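Local coordinates for protein lovastatin nonaketide synthase, polyketide synthase component (Aspergillus terreus, PDB 7CPX) that builds the nonaketide of lovastatin, converting malonyl-CoA, S-adenosylmethionine and NADPH into carrier-bound dihydromonacolin L as a homodimeric, multidomain polyketide synthase, at residues C662-L668 and S794-Y798; A651-H655 and V826-V832; G845-H851 and A872-E878. The protein carries 2 engineered substitutions. All coordinates share one frame; numbering follows the deposited sequence.

Interaction 1. Residues C662-L668 and S794-Y798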
loop_
_atom_site.group_PDB
_atom_site.type_symbol
_atom_site.label_atom_id
_atom_site.label_comp_id
_atom_site.label_asym_id
_atom_site.label_seq_id
_atom_site.Cartn_x
_atom_site.Cartn_y
_atom_site.Cartn_z
ATOM N N CYS A 662 12.385 -74.496 -40.742
ATOM C CA CYS A 662 11.512 -74.461 -39.576
ATOM C C CYS A 662 11.764 -75.660 -38.674
ATOM O O CYS A 662 11.683 -75.551 -37.445
ATOM C CB CYS A 662 10.049 -74.415 -40.015
ATOM S SG CYS A 662 8.883 -74.162 -38.660
ATOM N N ALA A 663 12.093 -76.813 -39.265
ATOM C CA ALA A 663 12.392 -77.986 -38.454
ATOM C C ALA A 663 13.559 -77.710 -37.518
ATOM O O ALA A 663 13.554 -78.142 -36.360
ATOM C CB ALA A 663 12.691 -79.187 -39.350
ATOM N N PHE A 664 14.571 -76.989 -38.004
ATOM C CA PHE A 664 15.666 -76.583 -37.130
ATOM C C PHE A 664 15.187 -75.593 -36.076
ATOM O O PHE A 664 15.625 -75.645 -34.921
ATOM C CB PHE A 664 16.804 -75.985 -37.956
ATOM C CG PHE A 664 17.721 -75.093 -37.169
ATOM C CD1 PHE A 664 18.381 -75.568 -36.047
ATOM C CD2 PHE A 664 17.932 -73.782 -37.558
ATOM C CE1 PHE A 664 19.224 -74.747 -35.322
ATOM C CE2 PHE A 664 18.775 -72.958 -36.840
ATOM C CZ PHE A 664 19.422 -73.440 -35.721
ATOM N N ALA A 665 14.283 -74.685 -36.452
ATOM C CA ALA A 665 13.800 -73.686 -35.510
ATOM C C ALA A 665 13.028 -74.305 -34.354
ATOM O O ALA A 665 12.868 -73.658 -33.314
ATOM C CB ALA A 665 12.919 -72.669 -36.231
ATOM N N ALA A 666 12.549 -75.540 -34.509
ATOM C CA ALA A 666 11.825 -76.207 -33.436
ATOM C C ALA A 666 12.707 -76.520 -32.237
ATOM O O ALA A 666 12.178 -76.859 -31.173
ATOM C CB ALA A 666 11.194 -77.499 -33.957
ATOM N N GLY A 667 14.026 -76.417 -32.378
ATOM C CA GLY A 667 14.930 -76.773 -31.305
ATOM C C GLY A 667 15.208 -78.252 -31.182
ATOM O O GLY A 667 15.894 -78.661 -30.239
ATOM N N LEU A 668 14.696 -79.067 -32.104
ATOM C CA LEU A 668 14.877 -80.513 -32.071
ATOM C C LEU A 668 15.771 -81.036 -33.182
ATOM O O LEU A 668 16.453 -82.043 -32.984
ATOM C CB LEU A 668 13.516 -81.215 -32.161
ATOM C CG LEU A 668 12.495 -80.806 -31.098
ATOM C CD1 LEU A 668 11.108 -81.298 -31.477
ATOM C CD2 LEU A 668 12.896 -81.337 -29.731
ATOM N N SER A 794 12.052 -77.926 -28.295
ATOM C CA SER A 794 11.990 -76.942 -27.223
ATOM C C SER A 794 11.014 -75.824 -27.576
ATOM O O SER A 794 10.280 -75.331 -26.719
ATOM C CB SER A 794 13.378 -76.359 -26.949
ATOM O OG SER A 794 13.889 -75.701 -28.095
ATOM N N VAL A 795 11.017 -75.428 -28.845
ATOM C CA VAL A 795 10.159 -74.351 -29.331
ATOM C C VAL A 795 8.796 -74.921 -29.708
ATOM O O VAL A 795 8.732 -75.925 -30.431
ATOM C CB VAL A 795 10.794 -73.634 -30.532
ATOM C CG1 VAL A 795 9.786 -72.699 -31.184
ATOM C CG2 VAL A 795 12.039 -72.875 -30.102
ATOM N N PRO A 796 7.683 -74.331 -29.245
ATOM C CA PRO A 796 6.375 -74.752 -29.762
ATOM C C PRO A 796 6.347 -74.698 -31.279
ATOM O O PRO A 796 6.426 -73.617 -31.873
ATOM C CB PRO A 796 5.405 -73.746 -29.133
ATOM C CG PRO A 796 6.083 -73.309 -27.883
ATOM C CD PRO A 796 7.554 -73.307 -28.194
ATOM N N TRP A 797 6.234 -75.861 -31.913
ATOM C CA TRP A 797 6.392 -75.993 -33.352
ATOM C C TRP A 797 5.203 -76.745 -33.929
ATOM O O TRP A 797 4.788 -77.776 -33.389
ATOM C CB TRP A 797 7.702 -76.719 -33.679
ATOM C CG TRP A 797 7.889 -77.044 -35.122
ATOM C CD1 TRP A 797 8.412 -76.234 -36.084
ATOM C CD2 TRP A 797 7.571 -78.280 -35.768
ATOM N NE1 TRP A 797 8.435 -76.886 -37.292
ATOM C CE2 TRP A 797 7.923 -78.144 -37.125
ATOM C CE3 TRP A 797 7.020 -79.488 -35.332
ATOM C CZ2 TRP A 797 7.740 -79.170 -38.049
ATOM C CZ3 TRP A 797 6.838 -80.503 -36.249
ATOM C CH2 TRP A 797 7.199 -80.340 -37.592
ATOM N N TYR A 798 4.659 -76.223 -35.026
ATOM C CA TYR A 798 3.463 -76.775 -35.652
ATOM C C TYR A 798 3.738 -77.014 -37.127
ATOM O O TYR A 798 4.091 -76.081 -37.855
ATOM C CB TYR A 798 2.270 -75.833 -35.478
ATOM C CG TYR A 798 1.922 -75.555 -34.034
ATOM C CD1 TYR A 798 2.568 -74.551 -33.326
ATOM C CD2 TYR A 798 0.949 -76.296 -33.379
ATOM C CE1 TYR A 798 2.254 -74.293 -32.006
ATOM C CE2 TYR A 798 0.629 -76.046 -32.060
ATOM C CZ TYR A 798 1.284 -75.043 -31.378
ATOM O OH TYR A 798 0.967 -74.790 -30.063
#

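Interaction 2. Residues A651-H655 and V826-V832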
loop_
_atom_site.group_PDB
_atom_site.type_symbol
_atom_site.label_atom_id
_atom_site.label_comp_id
_atom_site.label_asym_id
_atom_site.label_seq_id
_atom_site.Cartn_x
_atom_site.Cartn_y
_atom_site.Cartn_z
ATOM N N ALA A 651 6.886 -71.635 -33.674
ATOM C CA ALA A 651 7.263 -72.023 -35.026
ATOM C C ALA A 651 6.083 -72.601 -35.791
ATOM O O ALA A 651 5.347 -73.449 -35.277
ATOM C CB ALA A 651 8.406 -73.042 -34.999
ATOM N N VAL A 652 5.917 -72.131 -37.026
ATOM C CA VAL A 652 4.998 -72.709 -37.998
ATOM C C VAL A 652 5.756 -72.868 -39.307
ATOM O O VAL A 652 6.426 -71.932 -39.756
ATOM C CB VAL A 652 3.742 -71.840 -38.200
ATOM C CG1 VAL A 652 3.023 -72.234 -39.483
ATOM C CG2 VAL A 652 2.809 -71.978 -37.012
ATOM N N VAL A 653 5.652 -74.044 -39.914
ATOM C CA VAL A 653 6.423 -74.345 -41.114
ATOM C C VAL A 653 5.739 -73.729 -42.326
ATOM O O VAL A 653 4.525 -73.490 -42.334
ATOM C CB VAL A 653 6.601 -75.867 -41.295
ATOM C CG1 VAL A 653 7.072 -76.539 -40.001
ATOM C CG2 VAL A 653 5.320 -76.496 -41.806
ATOM N N GLY A 654 6.529 -73.470 -43.364
ATOM C CA GLY A 654 5.997 -73.010 -44.631
ATOM C C GLY A 654 5.897 -74.141 -45.632
ATOM O O GLY A 654 5.221 -75.143 -45.380
ATOM N N HIS A 655 6.571 -73.995 -46.770
ATOM C CA HIS A 655 6.617 -75.029 -47.791
ATOM C C HIS A 655 8.044 -75.181 -48.296
ATOM O O HIS A 655 8.805 -74.212 -48.355
ATOM C CB HIS A 655 5.677 -74.706 -48.961
ATOM C CG HIS A 655 6.003 -73.424 -49.662
ATOM N ND1 HIS A 655 5.517 -72.203 -49.246
ATOM C CD2 HIS A 655 6.765 -73.173 -50.753
ATOM C CE1 HIS A 655 5.967 -71.256 -50.050
ATOM N NE2 HIS A 655 6.726 -71.818 -50.973
ATOM N N VAL A 826 0.246 -78.274 -48.448
ATOM C CA VAL A 826 0.634 -77.517 -47.265
ATOM C C VAL A 826 -0.575 -76.737 -46.772
ATOM O O VAL A 826 -1.110 -75.882 -47.489
ATOM C CB VAL A 826 1.811 -76.575 -47.564
ATOM C CG1 VAL A 826 2.272 -75.879 -46.293
ATOM C CG2 VAL A 826 2.962 -77.339 -48.205
ATOM N N LEU A 827 -1.005 -77.029 -45.548
ATOM C CA LEU A 827 -2.066 -76.268 -44.888
ATOM C C LEU A 827 -1.458 -75.217 -43.962
ATOM O O LEU A 827 -1.593 -75.260 -42.738
ATOM C CB LEU A 827 -2.999 -77.208 -44.128
ATOM C CG LEU A 827 -3.959 -78.040 -44.982
ATOM C CD1 LEU A 827 -3.210 -79.089 -45.792
ATOM C CD2 LEU A 827 -5.025 -78.690 -44.113
ATOM N N PHE A 828 -0.773 -74.255 -44.582
ATOM C CA PHE A 828 -0.108 -73.205 -43.819
ATOM C C PHE A 828 -1.103 -72.426 -42.969
ATOM O O PHE A 828 -0.807 -72.065 -41.823
ATOM C CB PHE A 828 0.639 -72.271 -44.771
ATOM C CG PHE A 828 1.213 -71.059 -44.103
ATOM C CD1 PHE A 828 2.403 -71.139 -43.402
ATOM C CD2 PHE A 828 0.566 -69.838 -44.181
ATOM C CE1 PHE A 828 2.934 -70.025 -42.788
ATOM C CE2 PHE A 828 1.093 -68.719 -43.570
ATOM C CZ PHE A 828 2.278 -68.814 -42.872
ATOM N N SER A 829 -2.290 -72.159 -43.515
ATOM C CA SER A 829 -3.304 -71.437 -42.756
ATOM C C SER A 829 -3.699 -72.205 -41.502
ATOM O O SER A 829 -3.852 -71.615 -40.426
ATOM C CB SER A 829 -4.528 -71.181 -43.633
ATOM O OG SER A 829 -5.489 -70.394 -42.951
ATOM N N HIS A 830 -3.874 -73.523 -41.619
ATOM C CA HIS A 830 -4.256 -74.322 -40.460
ATOM C C HIS A 830 -3.163 -74.316 -39.399
ATOM O O HIS A 830 -3.452 -74.226 -38.200
ATOM C CB HIS A 830 -4.577 -75.752 -40.893
ATOM C CG HIS A 830 -5.216 -76.578 -39.820
ATOM N ND1 HIS A 830 -6.266 -76.118 -39.055
ATOM C CD2 HIS A 830 -4.957 -77.834 -39.388
ATOM C CE1 HIS A 830 -6.625 -77.055 -38.196
ATOM N NE2 HIS A 830 -5.847 -78.106 -38.377
ATOM N N ALA A 831 -1.899 -74.421 -39.818
ATOM C CA ALA A 831 -0.803 -74.388 -38.857
ATOM C C ALA A 831 -0.725 -73.038 -38.157
ATOM O O ALA A 831 -0.490 -72.969 -36.945
ATOM C CB ALA A 831 0.518 -74.705 -39.556
ATOM N N VAL A 832 -0.914 -71.949 -38.907
ATOM C CA VAL A 832 -0.916 -70.624 -38.292
ATOM C C VAL A 832 -2.062 -70.508 -37.297
ATOM O O VAL A 832 -1.900 -69.966 -36.197
ATOM C CB VAL A 832 -0.997 -69.531 -39.374
ATOM C CG1 VAL A 832 -1.178 -68.163 -38.735
ATOM C CG2 VAL A 832 0.247 -69.554 -40.246
#

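Interaction 3. Residues G845-H851 and A872-E878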
loop_
_atom_site.group_PDB
_atom_site.type_symbol
_atom_site.label_atom_id
_atom_site.label_comp_id
_atom_site.label_asym_id
_atom_site.label_seq_id
_atom_site.Cartn_x
_atom_site.Cartn_y
_atom_site.Cartn_z
ATOM N N GLY A 845 4.931 -61.611 -35.145
ATOM C CA GLY A 845 5.325 -62.663 -36.069
ATOM C C GLY A 845 6.383 -62.159 -37.023
ATOM O O GLY A 845 6.332 -61.017 -37.479
ATOM N N ILE A 846 7.351 -63.024 -37.314
ATOM C CA ILE A 846 8.472 -62.697 -38.187
ATOM C C ILE A 846 8.467 -63.669 -39.356
ATOM O O ILE A 846 8.459 -64.891 -39.156
ATOM C CB ILE A 846 9.814 -62.750 -37.442
ATOM C CG1 ILE A 846 9.936 -61.563 -36.487
ATOM C CG2 ILE A 846 10.970 -62.754 -38.433
ATOM C CD1 ILE A 846 11.061 -61.699 -35.487
ATOM N N GLU A 847 8.479 -63.124 -40.571
ATOM C CA GLU A 847 8.612 -63.917 -41.790
ATOM C C GLU A 847 10.095 -64.180 -42.012
ATOM O O GLU A 847 10.783 -63.453 -42.730
ATOM C CB GLU A 847 7.986 -63.200 -42.978
ATOM C CG GLU A 847 8.085 -63.972 -44.285
ATOM C CD GLU A 847 7.278 -63.337 -45.400
ATOM O OE1 GLU A 847 6.465 -62.435 -45.111
ATOM O OE2 GLU A 847 7.457 -63.741 -46.569
ATOM N N VAL A 848 10.588 -65.247 -41.388
ATOM C CA VAL A 848 11.990 -65.617 -41.529
ATOM C C VAL A 848 12.259 -65.954 -42.986
ATOM O O VAL A 848 11.616 -66.840 -43.563
ATOM C CB VAL A 848 12.335 -66.796 -40.613
ATOM C CG1 VAL A 848 13.829 -67.082 -40.656
ATOM C CG2 VAL A 848 11.879 -66.521 -39.186
ATOM N N GLY A 849 13.204 -65.249 -43.587
ATOM C CA GLY A 849 13.612 -65.525 -44.953
ATOM C C GLY A 849 13.126 -64.453 -45.918
ATOM O O GLY A 849 13.342 -63.264 -45.695
ATOM N N CYS A 850 12.448 -64.883 -46.980
ATOM C CA CYS A 850 12.207 -64.037 -48.149
ATOM C C CYS A 850 10.855 -63.331 -48.030
ATOM O O CYS A 850 9.834 -63.743 -48.583
ATOM C CB CYS A 850 12.302 -64.873 -49.417
ATOM S SG CYS A 850 13.700 -66.016 -49.379
ATOM N N HIS A 851 10.875 -62.234 -47.278
ATOM C CA HIS A 851 9.751 -61.317 -47.238
ATOM C C HIS A 851 9.579 -60.673 -48.615
ATOM O O HIS A 851 10.562 -60.481 -49.339
ATOM C CB HIS A 851 10.007 -60.254 -46.169
ATOM C CG HIS A 851 8.806 -59.444 -45.796
ATOM N ND1 HIS A 851 8.612 -58.154 -46.238
ATOM C CD2 HIS A 851 7.750 -59.730 -44.996
ATOM C CE1 HIS A 851 7.482 -57.684 -45.739
ATOM N NE2 HIS A 851 6.938 -58.622 -44.985
ATOM N N ALA A 872 1.497 -57.839 -34.713
ATOM C CA ALA A 872 2.568 -57.228 -35.485
ATOM C C ALA A 872 3.215 -58.248 -36.413
ATOM O O ALA A 872 3.315 -59.435 -36.095
ATOM C CB ALA A 872 3.617 -56.636 -34.547
ATOM N N TYR A 873 3.656 -57.772 -37.575
ATOM C CA TYR A 873 4.328 -58.603 -38.563
ATOM C C TYR A 873 5.614 -57.919 -39.000
ATOM O O TYR A 873 5.657 -56.693 -39.137
ATOM C CB TYR A 873 3.430 -58.854 -39.775
ATOM C CG TYR A 873 3.767 -60.118 -40.526
ATOM C CD1 TYR A 873 3.104 -61.305 -40.253
ATOM C CD2 TYR A 873 4.747 -60.126 -41.506
ATOM C CE1 TYR A 873 3.406 -62.464 -40.935
ATOM C CE2 TYR A 873 5.056 -61.282 -42.195
ATOM C CZ TYR A 873 4.382 -62.449 -41.905
ATOM O OH TYR A 873 4.677 -63.611 -42.584
ATOM N N THR A 874 6.662 -58.714 -39.217
ATOM C CA THR A 874 7.981 -58.169 -39.511
ATOM C C THR A 874 8.718 -59.051 -40.506
ATOM O O THR A 874 8.792 -60.269 -40.324
ATOM C CB THR A 874 8.811 -58.040 -38.230
ATOM O OG1 THR A 874 8.171 -57.123 -37.335
ATOM C CG2 THR A 874 10.210 -57.547 -38.545
ATOM N N GLY A 875 9.280 -58.429 -41.538
ATOM C CA GLY A 875 10.158 -59.106 -42.471
ATOM C C GLY A 875 11.614 -58.826 -42.143
ATOM O O GLY A 875 11.954 -57.765 -41.626
ATOM N N CYS A 876 12.477 -59.797 -42.453
ATOM C CA CYS A 876 13.894 -59.698 -42.136
ATOM C C CYS A 876 14.813 -59.823 -43.343
ATOM O O CYS A 876 16.014 -59.562 -43.208
ATOM C CB CYS A 876 14.287 -60.768 -41.106
ATOM S SG CYS A 876 13.981 -62.460 -41.649
ATOM N N LEU A 877 14.298 -60.215 -44.507
ATOM C CA LEU A 877 15.087 -60.244 -45.741
ATOM C C LEU A 877 14.140 -59.872 -46.877
ATOM O O LEU A 877 13.414 -60.724 -47.396
ATOM C CB LEU A 877 15.734 -61.607 -45.965
ATOM C CG LEU A 877 17.146 -61.585 -46.557
ATOM C CD1 LEU A 877 18.131 -60.925 -45.600
ATOM C CD2 LEU A 877 17.604 -62.991 -46.898
ATOM N N GLU A 878 14.151 -58.595 -47.253
ATOM C CA GLU A 878 13.209 -58.076 -48.230
ATOM C C GLU A 878 13.645 -58.447 -49.646
ATOM O O GLU A 878 14.676 -59.088 -49.867
ATOM C CB GLU A 878 13.067 -56.563 -48.072
ATOM C CG GLU A 878 12.158 -56.143 -46.927
ATOM C CD GLU A 878 12.723 -56.496 -45.567
ATOM O OE1 GLU A 878 13.959 -56.440 -45.405
ATOM O OE2 GLU A 878 11.932 -56.834 -44.662
#

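Interaction 1. Residues C662-L668 and S794-Y798
Ala666 and Gly667, where the chain leaves helix 657-665, run past Ser794 and Val795, and the CA atoms of Ala666 and Val795 are 4.8 Å apart. The contact lies in the malonyl-CoA:ACP transacylase domain. It packs a helix against strand 797-798, an outermost strand of the domain's parallel sheet. Helix 657-665 starts in a sequence that fits the nucleophile elbow of acyltransferases, so this is probably the helix that follows the elbow.

One carbonyl takes both cross-segment hydrogen bonds. Ala666 O accepts from Ser794 N at 3.1 Å, with this donor in the carbonyl plane. Val795 N bonds to the same Ala666 O at 3.0 Å, but comes from above that plane. The two N-H groups therefore grip the oxygen from different directions. Gly667 then turns the chain with a positive phi of 81°. Its CA faces Ser794 OG on the solvent side. Val795 CG2 lies against Ala665 O, and the same side chain also touches strand 648-652.

Trp797 covers the more buried half. Its CG is anti to the backbone N (chi1 173°), which carries the indole across to the helix. The Ala666 methyl sits over one face in a CH-pi contact, with CB 3.9 Å from the centroid of the Trp797 five-membered ring. Cys662 comes in one helical turn earlier, at the ring edge rather than over a face. It makes a sulfur-aromatic contact there, with the sulfur 78° off the ring normal. Trp797 also touches Ala651 and Val653, so the indole lies between the helix and the neighbouring strand 648-652. The nearest approach at the edge is 3.1 Å, from Cys662 SG to Trp797 NE1.

Interaction 2. Residues A651-H655 and V826-V832
Val652 meets Phe828, Ala831 and Val832 of helix 828-838 through its two methyl groups. Its CB is directed toward the helix, and the branches divide the helix surface between them. CG1 is anti to the backbone N (chi1 163°) and meets three side chains. Val652 CG1 lies 3.5 Å from Ala831 CB. Val652 CG1 also reaches Val832 CG2 at 3.9 Å, where the two valine side chains cross at about a right angle. The third neighbour is the Phe828 ring, approached obliquely, with Val652 CG1 4.0 Å from Phe828 CE1. The other branch turns to the backbone instead, and Val652 CG2 rests 3.4 Å from Ala831 O. No hydrogen bond joins the two segments; the buried contact is one of side-chain packing.

Strand 648-652 ends here and leads into Gly654 and His655. These open a GxSxG sequence with Ser656 and Gly658, which fits the nucleophile elbow of acyltransferases, the tight turn between a strand and a helix. Helix 828-838 packs on the end of this strand and on the start of the probable elbow.

Phe828 presents its edge to the turn. Val653 O lies in the plane of the ring, 3.3 Å from Phe828 CD1, and this oxygen also accepts a hydrogen bond from Ser800 OG. One face of the same ring is covered by Val832 CG2 from the next turn of its own helix. Val826, just ahead of the helix, meets the following residues. Val826 CG1 lies 3.2 Å from Gly654 O, and Val826 CG2 touches His655 CB at 3.9 Å. The His655 imidazole turns from the helix, and its NE2 is hydrogen-bonded to Gln566 O. Helix 828-838 also meets helix 855-865, where Val832 touches Thr861 and Ile862 and Phe828 touches Cys858.

Interaction 3. Residues G845-H851 and A872-E878
Backbone hydrogen bonds join Gly845 to Ala872 and Thr874, and Glu847 to Thr874, in parallel pairing. Gly845 N gives to Ala872 O at 2.9 Å. Gly845 O takes the N-H of Thr874, and Thr874 O in turn accepts from Glu847 N at 2.9 Å, at an N-H...O angle of 158°. Glu847 is the centre of an inverse gamma turn. Beyond it, Gly849 N is hydrogen-bonded to Cys876 SG at 3.5 Å, with the Cys876 sulfur as acceptor. His851 N makes a weak bond to Leu877 O.

Among the polar side chains, Glu847 and Tyr873 share a face of the sheet. The carboxylate comes to the edge of the phenol, with the two planes 76° apart. Glu847 OE1 and Tyr873 OH are 3.3 Å apart, and the bond there is weak at most. The firmer tie of this carboxylate is from OE2 to Leu854 N, which holds the group toward the start of helix 855-865.

Ring contacts come next. The His851 ring lies with one face over Gly875 CA, a CH-pi contact of 3.8 Å from that CA to the ring centroid. CG of His851 is anti to the backbone N (chi1 -166°), which puts the ring over the 872-878 segment. The edge of this ring faces Tyr873 CE2.

On the face that carries Ile846 and Thr874, the two side chains lie side by side and point the same way; the apolar contact is Ile846 CG2 with Cys876 SG. Both strands belong to a beta-alpha-beta unit whose crossover is helix 855-865. Tyr873 touches that helix through Lys855 and Cys858. Thr874 and Cys876 rest on helix 883-898, Val848 packs on helix 624-644, and strand 558-563 pairs with strand 844-848 on its other side.

In the fold
All three contacts lie in the malonyl-CoA:ACP transacylase domain and reach one parallel sheet, ordered 797-798, 648-652, 558-563, 844-848, 872-875. Interactions 1 and 2 have centres about 13 Å apart and touch. Pro796 and Tyr798 pair with Ala651, and Val653 packs on Cys662 and Trp797. Interaction 3 is at the other end of the sheet, its centre about 17 Å from that of interaction 1 and 15 Å from that of interaction 2. Along the chain, interaction 1 falls between the two segments of interaction 2, and interaction 3 follows both. Interaction 2 holds the first glycine of the probable nucleophile elbow, interaction 1 lies on the helix after it, and interaction 3 completes the opposite sheet edge.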